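Local coordinates for group 3 allergen SMIPP-S Yv6023A04 (Sarcoptes scabiei type hominis, PDB 3H7O), which is a scabies mite paralogue of chymotrypsin-family serine proteases, inactivated and so probably lacking the proteolytic activity of its relatives, at residues A[11-16]-A[125-130]; A[48-53]-A[74-79]; A[55-60]-A[97-102]. The protein carries 3 engineered substitutions. All coordinates share one frame; numbering follows the deposited sequence.

Contact 1. Residues A[11-16]-A[125-130]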
loop_
_atom_site.group_PDB
_atom_site.type_symbol
_atom_site.label_atom_id
_atom_site.label_comp_id
_atom_site.label_asym_id
_atom_site.label_seq_id
_atom_site.Cartn_x
_atom_site.Cartn_y
_atom_site.Cartn_z
ATOM N N VAL A 11 -13.094 -0.324 3.688
ATOM C CA VAL A 11 -11.784 -0.882 3.355
ATOM C C VAL A 11 -10.983 -1.167 4.641
ATOM O O VAL A 11 -9.901 -0.609 4.837
ATOM C CB VAL A 11 -10.999 0.053 2.378
ATOM C CG1 VAL A 11 -11.608 -0.007 0.980
ATOM C CG2 VAL A 11 -10.989 1.499 2.879
ATOM N N PRO A 12 -11.512 -2.052 5.515
ATOM C CA PRO A 12 -10.999 -2.223 6.882
ATOM C C PRO A 12 -9.594 -2.824 7.002
ATOM O O PRO A 12 -9.042 -2.874 8.105
ATOM C CB PRO A 12 -12.036 -3.152 7.527
ATOM C CG PRO A 12 -12.607 -3.914 6.399
ATOM C CD PRO A 12 -12.646 -2.962 5.247
ATOM N N TRP A 13 -9.032 -3.262 5.880
ATOM C CA TRP A 13 -7.656 -3.749 5.810
ATOM C C TRP A 13 -6.643 -2.618 5.665
ATOM O O TRP A 13 -5.439 -2.853 5.754
ATOM C CB TRP A 13 -7.511 -4.711 4.625
ATOM C CG TRP A 13 -8.184 -4.187 3.404
ATOM C CD1 TRP A 13 -7.694 -3.261 2.530
ATOM C CD2 TRP A 13 -9.498 -4.519 2.946
ATOM N NE1 TRP A 13 -8.616 -3.007 1.544
ATOM C CE2 TRP A 13 -9.734 -3.766 1.775
ATOM C CE3 TRP A 13 -10.500 -5.384 3.410
ATOM C CZ2 TRP A 13 -10.927 -3.855 1.054
ATOM C CZ3 TRP A 13 -11.690 -5.472 2.692
ATOM C CH2 TRP A 13 -11.890 -4.710 1.526
ATOM N N THR A 14 -7.129 -1.400 5.421
ATOM C CA THR A 14 -6.260 -0.258 5.147
ATOM C C THR A 14 -5.626 0.258 6.433
ATOM O O THR A 14 -6.303 0.413 7.458
ATOM C CB THR A 14 -7.031 0.901 4.452
ATOM O OG1 THR A 14 -7.781 0.388 3.341
ATOM C CG2 THR A 14 -6.075 1.985 3.950
ATOM N N VAL A 15 -4.321 0.512 6.374
ATOM C CA VAL A 15 -3.614 1.145 7.486
ATOM C C VAL A 15 -2.692 2.237 6.960
ATOM O O VAL A 15 -2.424 2.309 5.758
ATOM C CB VAL A 15 -2.792 0.127 8.349
ATOM C CG1 VAL A 15 -3.667 -1.006 8.847
ATOM C CG2 VAL A 15 -1.596 -0.420 7.584
ATOM N N ALA A 16 -2.235 3.095 7.869
ATOM C CA ALA A 16 -1.136 4.006 7.599
ATOM C C ALA A 16 0.117 3.482 8.288
ATOM O O ALA A 16 0.081 3.109 9.472
ATOM C CB ALA A 16 -1.468 5.413 8.096
ATOM N N LEU A 125 -9.771 -1.401 -6.540
ATOM C CA LEU A 125 -10.069 -0.359 -5.569
ATOM C C LEU A 125 -8.826 -0.082 -4.739
ATOM O O LEU A 125 -8.364 -0.942 -3.987
ATOM C CB LEU A 125 -11.253 -0.774 -4.676
ATOM C CG LEU A 125 -11.745 0.174 -3.567
ATOM C CD1 LEU A 125 -12.432 1.410 -4.139
ATOM C CD2 LEU A 125 -12.696 -0.556 -2.615
ATOM N N VAL A 126 -8.277 1.119 -4.898
ATOM C CA VAL A 126 -7.128 1.551 -4.113
ATOM C C VAL A 126 -7.643 2.420 -2.965
ATOM O O VAL A 126 -8.562 3.208 -3.157
ATOM C CB VAL A 126 -6.079 2.305 -4.993
ATOM C CG1 VAL A 126 -6.675 3.552 -5.650
ATOM C CG2 VAL A 126 -4.824 2.653 -4.188
ATOM N N SER A 127 -7.080 2.243 -1.772
ATOM C CA SER A 127 -7.448 3.078 -0.627
ATOM C C SER A 127 -6.210 3.526 0.147
ATOM O O SER A 127 -5.203 2.812 0.201
ATOM C CB SER A 127 -8.427 2.345 0.297
ATOM O OG SER A 127 -7.839 1.165 0.824
ATOM N N GLY A 128 -6.293 4.712 0.742
ATOM C CA GLY A 128 -5.170 5.290 1.467
ATOM C C GLY A 128 -5.354 6.767 1.753
ATOM O O GLY A 128 -6.446 7.313 1.585
ATOM N N TYR A 129 -4.260 7.415 2.151
ATOM C CA TYR A 129 -4.320 8.714 2.815
ATOM C C TYR A 129 -3.558 9.828 2.106
ATOM O O TYR A 129 -3.671 10.991 2.487
ATOM C CB TYR A 129 -3.816 8.574 4.257
ATOM C CG TYR A 129 -4.606 7.571 5.068
ATOM C CD1 TYR A 129 -5.790 7.943 5.702
ATOM C CD2 TYR A 129 -4.174 6.246 5.194
ATOM C CE1 TYR A 129 -6.527 7.026 6.445
ATOM C CE2 TYR A 129 -4.902 5.319 5.945
ATOM C CZ TYR A 129 -6.079 5.720 6.562
ATOM O OH TYR A 129 -6.814 4.823 7.295
ATOM N N GLY A 130 -2.781 9.474 1.084
ATOM C CA GLY A 130 -1.979 10.460 0.359
ATOM C C GLY A 130 -0.825 10.983 1.195
ATOM O O GLY A 130 -0.389 10.323 2.144
HETATM O O HOH W 1 -8.382 -1.056 -0.769
HETATM O O HOH W 2 -6.797 2.761 9.048
#
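Ser-127 OG and Thr-14 OG1 meet at 2.6 Å, a short hydroxyl pair at the middle of this buried contact. Ser-127 holds OG between its backbone N and carbonyl carbon (chi1 62°), which aims it at Thr-14, while Val-11 lies alongside with CG2 3.7 Å from Ser-127 CB. Farther along, Val-11 CG1 packs on Leu-125 CD2. At the other end the CE2 edge of Tyr-129 reaches Val-15 O, near the ring plane, and Ala-16 CB sits 4.1 Å from Tyr-129 CE2. The strands concerned, 14-19 and 123-128, belong to the two different beta-sheets of the chymotrypsin fold, so side chains and water rather than a backbone ladder join them here. The oxygen of water 1 accepts from Trp-13 NE1 at 3.0 Å, donates to Leu-125 O and bonds Ser-127 OG; water 2 donates to Thr-14 O and Tyr-129 OH. Behind this layer a type I turn from Val-11 to Thr-14 sets the threonine: Val-11 O accepts from both Thr-14 N and Thr-14 OG1, the hydroxyl tilted 20° from the carbonyl plane. Tyr-129 OH is also hydrogen-bonded to Ser-59 O, and Pro-186 of strand 186-189 packs against Trp-13, Thr-14 and Ser-127.

Contact 2. Residues A[48-53]-A[74-79]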
loop_
_atom_site.group_PDB
_atom_site.type_symbol
_atom_site.label_atom_id
_atom_site.label_comp_id
_atom_site.label_asym_id
_atom_site.label_seq_id
_atom_site.Cartn_x
_atom_site.Cartn_y
_atom_site.Cartn_z
ATOM N N GLN A 48 14.609 1.712 7.579
ATOM C CA GLN A 48 14.100 2.271 8.832
ATOM C C GLN A 48 14.143 1.235 9.943
ATOM O O GLN A 48 13.708 0.102 9.752
ATOM C CB GLN A 48 12.666 2.779 8.647
ATOM C CG GLN A 48 12.519 3.869 7.578
ATOM C CD GLN A 48 13.404 5.066 7.850
ATOM O OE1 GLN A 48 13.354 5.662 8.930
ATOM N NE2 GLN A 48 14.229 5.424 6.871
ATOM N N LYS A 49 14.670 1.626 11.100
ATOM C CA LYS A 49 14.732 0.742 12.257
ATOM C C LYS A 49 13.311 0.362 12.680
ATOM O O LYS A 49 12.483 1.248 12.919
ATOM C CB LYS A 49 15.471 1.419 13.411
ATOM C CG LYS A 49 16.207 0.461 14.330
ATOM C CD LYS A 49 17.592 0.135 13.792
ATOM N N PRO A 50 13.023 -0.953 12.766
ATOM C CA PRO A 50 11.655 -1.443 13.012
ATOM C C PRO A 50 10.993 -0.793 14.230
ATOM O O PRO A 50 9.803 -0.470 14.192
ATOM C CB PRO A 50 11.857 -2.947 13.247
ATOM C CG PRO A 50 13.111 -3.273 12.516
ATOM C CD PRO A 50 13.992 -2.064 12.676
ATOM N N GLU A 51 11.779 -0.578 15.280
ATOM C CA GLU A 51 11.291 -0.022 16.544
ATOM C C GLU A 51 10.825 1.437 16.436
ATOM O O GLU A 51 10.235 1.971 17.373
ATOM C CB GLU A 51 12.360 -0.172 17.639
ATOM C CG GLU A 51 12.635 -1.622 18.080
ATOM C CD GLU A 51 13.390 -2.460 17.043
ATOM O OE1 GLU A 51 14.142 -1.894 16.215
ATOM O OE2 GLU A 51 13.233 -3.700 17.065
ATOM N N THR A 52 11.090 2.073 15.298
ATOM C CA THR A 52 10.633 3.442 15.059
ATOM C C THR A 52 9.292 3.490 14.327
ATOM O O THR A 52 8.637 4.532 14.298
ATOM C CB THR A 52 11.662 4.281 14.258
ATOM O OG1 THR A 52 11.742 3.802 12.907
ATOM C CG2 THR A 52 13.024 4.227 14.907
ATOM N N ILE A 53 8.886 2.362 13.750
ATOM C CA ILE A 53 7.705 2.314 12.883
ATOM C C ILE A 53 6.408 2.188 13.683
ATOM O O ILE A 53 6.357 1.471 14.679
ATOM C CB ILE A 53 7.821 1.170 11.837
ATOM C CG1 ILE A 53 9.152 1.275 11.077
ATOM C CG2 ILE A 53 6.618 1.175 10.872
ATOM C CD1 ILE A 53 9.521 0.042 10.238
ATOM N N SER A 74 8.555 -5.153 15.065
ATOM C CA SER A 74 9.769 -5.851 15.492
ATOM C C SER A 74 10.715 -6.227 14.348
ATOM O O SER A 74 11.919 -6.363 14.559
ATOM C CB SER A 74 9.405 -7.105 16.292
ATOM O OG SER A 74 8.580 -7.969 15.526
ATOM N N HIS A 75 10.171 -6.408 13.146
ATOM C CA HIS A 75 10.979 -6.819 11.995
ATOM C C HIS A 75 10.383 -6.339 10.676
ATOM O O HIS A 75 9.165 -6.198 10.552
ATOM C CB HIS A 75 11.141 -8.345 11.965
ATOM C CG HIS A 75 12.260 -8.821 11.090
ATOM N ND1 HIS A 75 13.566 -8.900 11.528
ATOM C CD2 HIS A 75 12.270 -9.251 9.805
ATOM C CE1 HIS A 75 14.331 -9.352 10.550
ATOM N NE2 HIS A 75 13.570 -9.573 9.494
ATOM N N VAL A 76 11.262 -6.094 9.707
ATOM C CA VAL A 76 10.885 -5.730 8.346
ATOM C C VAL A 76 11.407 -6.822 7.412
ATOM O O VAL A 76 12.614 -7.078 7.362
ATOM C CB VAL A 76 11.479 -4.353 7.936
ATOM C CG1 VAL A 76 11.161 -4.032 6.478
ATOM C CG2 VAL A 76 10.966 -3.248 8.850
ATOM N N TYR A 77 10.496 -7.475 6.692
ATOM C CA TYR A 77 10.870 -8.525 5.742
ATOM C C TYR A 77 10.853 -7.987 4.323
ATOM O O TYR A 77 9.837 -7.460 3.868
ATOM C CB TYR A 77 9.928 -9.730 5.840
ATOM C CG TYR A 77 10.025 -10.501 7.136
ATOM C CD1 TYR A 77 10.989 -11.498 7.310
ATOM C CD2 TYR A 77 9.148 -10.241 8.186
ATOM C CE1 TYR A 77 11.079 -12.214 8.506
ATOM C CE2 TYR A 77 9.230 -10.946 9.383
ATOM C CZ TYR A 77 10.195 -11.929 9.537
ATOM O OH TYR A 77 10.268 -12.625 10.722
ATOM N N LEU A 78 11.976 -8.145 3.629
ATOM C CA LEU A 78 12.116 -7.710 2.240
ATOM C C LEU A 78 12.337 -8.912 1.320
ATOM O O LEU A 78 12.782 -9.974 1.766
ATOM C CB LEU A 78 13.281 -6.717 2.103
ATOM C CG LEU A 78 13.293 -5.470 3.002
ATOM C CD1 LEU A 78 14.641 -4.765 2.929
ATOM C CD2 LEU A 78 12.159 -4.504 2.660
ATOM N N SER A 79 12.011 -8.744 0.040
ATOM C CA SER A 79 12.227 -9.790 -0.957
ATOM C C SER A 79 13.069 -9.255 -2.114
ATOM O O SER A 79 12.537 -8.897 -3.168
ATOM C CB SER A 79 10.891 -10.345 -1.467
ATOM O OG SER A 79 11.100 -11.391 -2.404
#
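Pro-50 lays one side of its ring against the backbone of strand 68-78, and the contact can be followed outward along that ring. Its CB sits 3.6 Å from Ser-74 C, above the peptide that links Ser-74 to His-75. The next atom, CG, stays above the same peptide, 3.9 Å from Ser-74 O, and also touches Val-76 CG2 at 4.2 Å. That same valine methyl also meets Ile-53, whose CD1 comes within 3.9 Å of Val-76 CG2 as the two side chains cross at about a right angle. Val-76 puts CG1 anti to its backbone N (chi1 176°), leaving CG2 as the branch turned to both partners.

The 3-10 turn at 50-52 presents the proline: Lys-49 O accepts from Thr-52 N and, in the carbonyl plane, from Thr-52 OG1 at 2.7 Å. On the strand side, a classic beta bulge sets Ser-74 and His-75 together opposite Glu-94 of strand 91-95, so the proline rests on the bulged peptide. Leu-93 of the same strand touches both Ile-53 and Val-76 and continues the apolar patch inward. No hydrogen bond or salt bridge crosses between 48-53 and 74-79; between these two segments, cohesion rests on van der Waals and hydrophobic contact, with the loop leading into strand 54-57 lying against strand 68-78 of the barrel.

Contact 3. Residues A[55-60]-A[97-102]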
loop_
_atom_site.group_PDB
_atom_site.type_symbol
_atom_site.label_atom_id
_atom_site.label_comp_id
_atom_site.label_asym_id
_atom_site.label_seq_id
_atom_site.Cartn_x
_atom_site.Cartn_y
_atom_site.Cartn_z
ATOM N N ILE A 55 2.096 1.567 13.194
ATOM C CA ILE A 55 0.949 1.223 12.362
ATOM C C ILE A 55 -0.298 1.899 12.918
ATOM O O ILE A 55 -0.711 1.611 14.042
ATOM C CB ILE A 55 0.695 -0.315 12.312
ATOM C CG1 ILE A 55 1.945 -1.083 11.857
ATOM C CG2 ILE A 55 -0.545 -0.646 11.448
ATOM C CD1 ILE A 55 2.449 -0.726 10.472
ATOM N N GLN A 56 -0.888 2.791 12.125
ATOM C CA GLN A 56 -2.150 3.430 12.476
ATOM C C GLN A 56 -3.279 2.743 11.711
ATOM O O GLN A 56 -3.226 2.612 10.481
ATOM C CB GLN A 56 -2.119 4.935 12.174
ATOM C CG GLN A 56 -3.387 5.689 12.619
ATOM C CD GLN A 56 -3.253 7.208 12.567
ATOM O OE1 GLN A 56 -2.224 7.751 12.158
ATOM N NE2 GLN A 56 -4.305 7.902 12.991
ATOM N N TYR A 57 -4.296 2.311 12.446
ATOM C CA TYR A 57 -5.391 1.542 11.861
ATOM C C TYR A 57 -6.753 1.975 12.396
ATOM O O TYR A 57 -6.829 2.754 13.347
ATOM C CB TYR A 57 -5.149 0.026 12.006
ATOM C CG TYR A 57 -4.996 -0.529 13.416
ATOM C CD1 TYR A 57 -5.927 -1.440 13.925
ATOM C CD2 TYR A 57 -3.903 -0.192 14.220
ATOM C CE1 TYR A 57 -5.793 -1.980 15.210
ATOM C CE2 TYR A 57 -3.762 -0.724 15.510
ATOM C CZ TYR A 57 -4.709 -1.619 15.995
ATOM O OH TYR A 57 -4.574 -2.151 17.262
ATOM N N GLU A 58 -7.820 1.500 11.749
ATOM C CA GLU A 58 -9.203 1.866 12.088
ATOM C C GLU A 58 -9.484 3.360 11.911
ATOM O O GLU A 58 -10.329 3.921 12.608
ATOM C CB GLU A 58 -9.569 1.415 13.515
ATOM C CG GLU A 58 -9.395 -0.076 13.766
ATOM C CD GLU A 58 -10.014 -0.551 15.071
ATOM O OE1 GLU A 58 -10.492 0.286 15.866
ATOM O OE2 GLU A 58 -10.024 -1.779 15.299
ATOM N N SER A 59 -8.795 3.990 10.959
ATOM C CA SER A 59 -8.798 5.446 10.835
ATOM C C SER A 59 -9.438 5.953 9.545
ATOM O O SER A 59 -9.010 5.612 8.444
ATOM C CB SER A 59 -7.370 6.002 10.971
ATOM O OG SER A 59 -7.350 7.412 10.801
ATOM N N THR A 60 -10.445 6.802 9.699
ATOM C CA THR A 60 -11.120 7.417 8.560
ATOM C C THR A 60 -10.474 8.766 8.228
ATOM O O THR A 60 -10.642 9.297 7.130
ATOM C CB THR A 60 -12.634 7.528 8.844
ATOM O OG1 THR A 60 -13.157 6.203 9.017
ATOM C CG2 THR A 60 -13.381 8.220 7.706
ATOM N N ARG A 97 3.520 -6.990 19.412
ATOM C CA ARG A 97 2.229 -6.841 20.074
ATOM C C ARG A 97 1.194 -6.755 18.952
ATOM O O ARG A 97 1.324 -5.915 18.057
ATOM C CB ARG A 97 2.217 -5.571 20.932
ATOM C CG ARG A 97 0.989 -5.371 21.822
ATOM C CD ARG A 97 -0.074 -4.474 21.182
ATOM N NE ARG A 97 -1.133 -4.176 22.142
ATOM C CZ ARG A 97 -2.234 -4.905 22.302
ATOM N NH1 ARG A 97 -2.450 -5.978 21.544
ATOM N NH2 ARG A 97 -3.124 -4.559 23.222
ATOM N N PRO A 98 0.168 -7.630 18.984
ATOM C CA PRO A 98 -0.711 -7.745 17.814
ATOM C C PRO A 98 -1.673 -6.573 17.647
ATOM O O PRO A 98 -1.998 -5.900 18.624
ATOM C CB PRO A 98 -1.494 -9.030 18.089
ATOM C CG PRO A 98 -1.526 -9.144 19.571
ATOM C CD PRO A 98 -0.252 -8.515 20.088
ATOM N N LEU A 99 -2.109 -6.335 16.411
ATOM C CA LEU A 99 -3.190 -5.385 16.150
ATOM C C LEU A 99 -4.456 -5.883 16.835
ATOM O O LEU A 99 -4.741 -7.084 16.815
ATOM C CB LEU A 99 -3.452 -5.259 14.645
ATOM C CG LEU A 99 -2.318 -4.838 13.703
ATOM C CD1 LEU A 99 -2.726 -5.055 12.248
ATOM C CD2 LEU A 99 -1.901 -3.390 13.944
ATOM N N LYS A 100 -5.196 -4.964 17.450
ATOM C CA LYS A 100 -6.473 -5.287 18.084
ATOM C C LYS A 100 -7.592 -5.292 17.041
ATOM O O LYS A 100 -8.401 -4.355 16.965
ATOM C CB LYS A 100 -6.794 -4.285 19.202
ATOM C CG LYS A 100 -5.851 -4.332 20.393
ATOM C CD LYS A 100 -6.340 -3.445 21.531
ATOM C CE LYS A 100 -7.503 -4.083 22.285
ATOM N NZ LYS A 100 -7.783 -3.381 23.569
ATOM N N LEU A 101 -7.633 -6.352 16.238
ATOM C CA LEU A 101 -8.623 -6.469 15.172
ATOM C C LEU A 101 -10.017 -6.675 15.757
ATOM O O LEU A 101 -10.214 -7.501 16.650
ATOM C CB LEU A 101 -8.266 -7.609 14.215
ATOM C CG LEU A 101 -6.865 -7.631 13.593
ATOM C CD1 LEU A 101 -6.700 -8.862 12.715
ATOM C CD2 LEU A 101 -6.580 -6.365 12.795
ATOM N N ASP A 102 -10.974 -5.897 15.266
ATOM C CA ASP A 102 -12.351 -5.995 15.729
ATOM C C ASP A 102 -13.258 -6.605 14.660
ATOM O O ASP A 102 -14.460 -6.761 14.876
ATOM C CB ASP A 102 -12.867 -4.619 16.170
ATOM C CG ASP A 102 -13.000 -3.633 15.016
ATOM O OD1 ASP A 102 -12.648 -3.977 13.866
ATOM O OD2 ASP A 102 -13.466 -2.501 15.263
HETATM O O HOH W 3 -12.764 -0.844 17.222
#
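Two carboxylates approach each other here: Glu-58 OE2 lies 3.5 Å from Asp-102 OD2, the side chains coming from opposite directions with their planes 22° apart. Water 3 donates to Glu-58 OE1 at 2.9 Å and to Asp-102 OD2 at 2.7 Å, and so probably softens the encounter. Further partners share the load: Glu-58 forms a salt bridge with Lys-68 and a hydrogen bond with Ser-106, while Asp-102 OD1 accepts from the backbone N of Leu-104 and of Ser-106. Lys-68 probably offsets part of the repulsion, although the proximity could still raise the pKa of one acid.

Beside this polar end, Tyr-57 spans the gap between the segments. Its CG stands between the backbone N and carbonyl carbon, which sends the ring toward 97-102. Leu-99 CD2 rests over one face in a CH-pi contact, 3.8 Å from the ring centroid and displaced toward CE2. The same methyl touches Ile-55 CG2 at 3.9 Å, the isoleucine and leucine side chains crossing roughly perpendicular. At the end of the ring, Lys-100 N donates to Tyr-57 OH in a nearly straight bond of 2.9 Å with an angle of 167° at the hydrogen. An inverse gamma turn centred on Lys-100 presents this N-H, and Lys-100 O lies in plane at the ring edge, so the tyrosine is fitted to the turn by both edge and hydroxyl. Ile-32 of strand 26-32 backs Leu-99 and Leu-101. Segments 55-58 and 99-102 run only 8° from parallel, yet 97-102 has no regular strand: it is the start of the long connection from strand 91-95 to strand 123-128, the link between the two beta-barrels of the chymotrypsin fold, laid along the end of strand 54-57.

How the contacts relate
All three contacts involve the six-stranded antiparallel barrel that contains strands 14-19, 54-57 and 68-78. Contacts 2 and 3 both fall, in sequence, between the two segments of contact 1, and their own segments alternate: 48-53, 55-60, 74-79, 97-102. Contact 1 lies near the middle of the molecule; its centre is about 12 Å from that of contact 3 and 20 Å from that of contact 2. Neighbouring strands 14-19 and 54-57 couple contacts 1 and 3 through a probable Ala-16 N to Gln-56 O bond. Contact 2, centred 17 Å from contact 3, lies on strand 68-78, and contact 3 on its neighbour 54-57, so the same barrel meets the second sheet at contact 1, the interdomain link at contact 3 and a surface loop at contact 2.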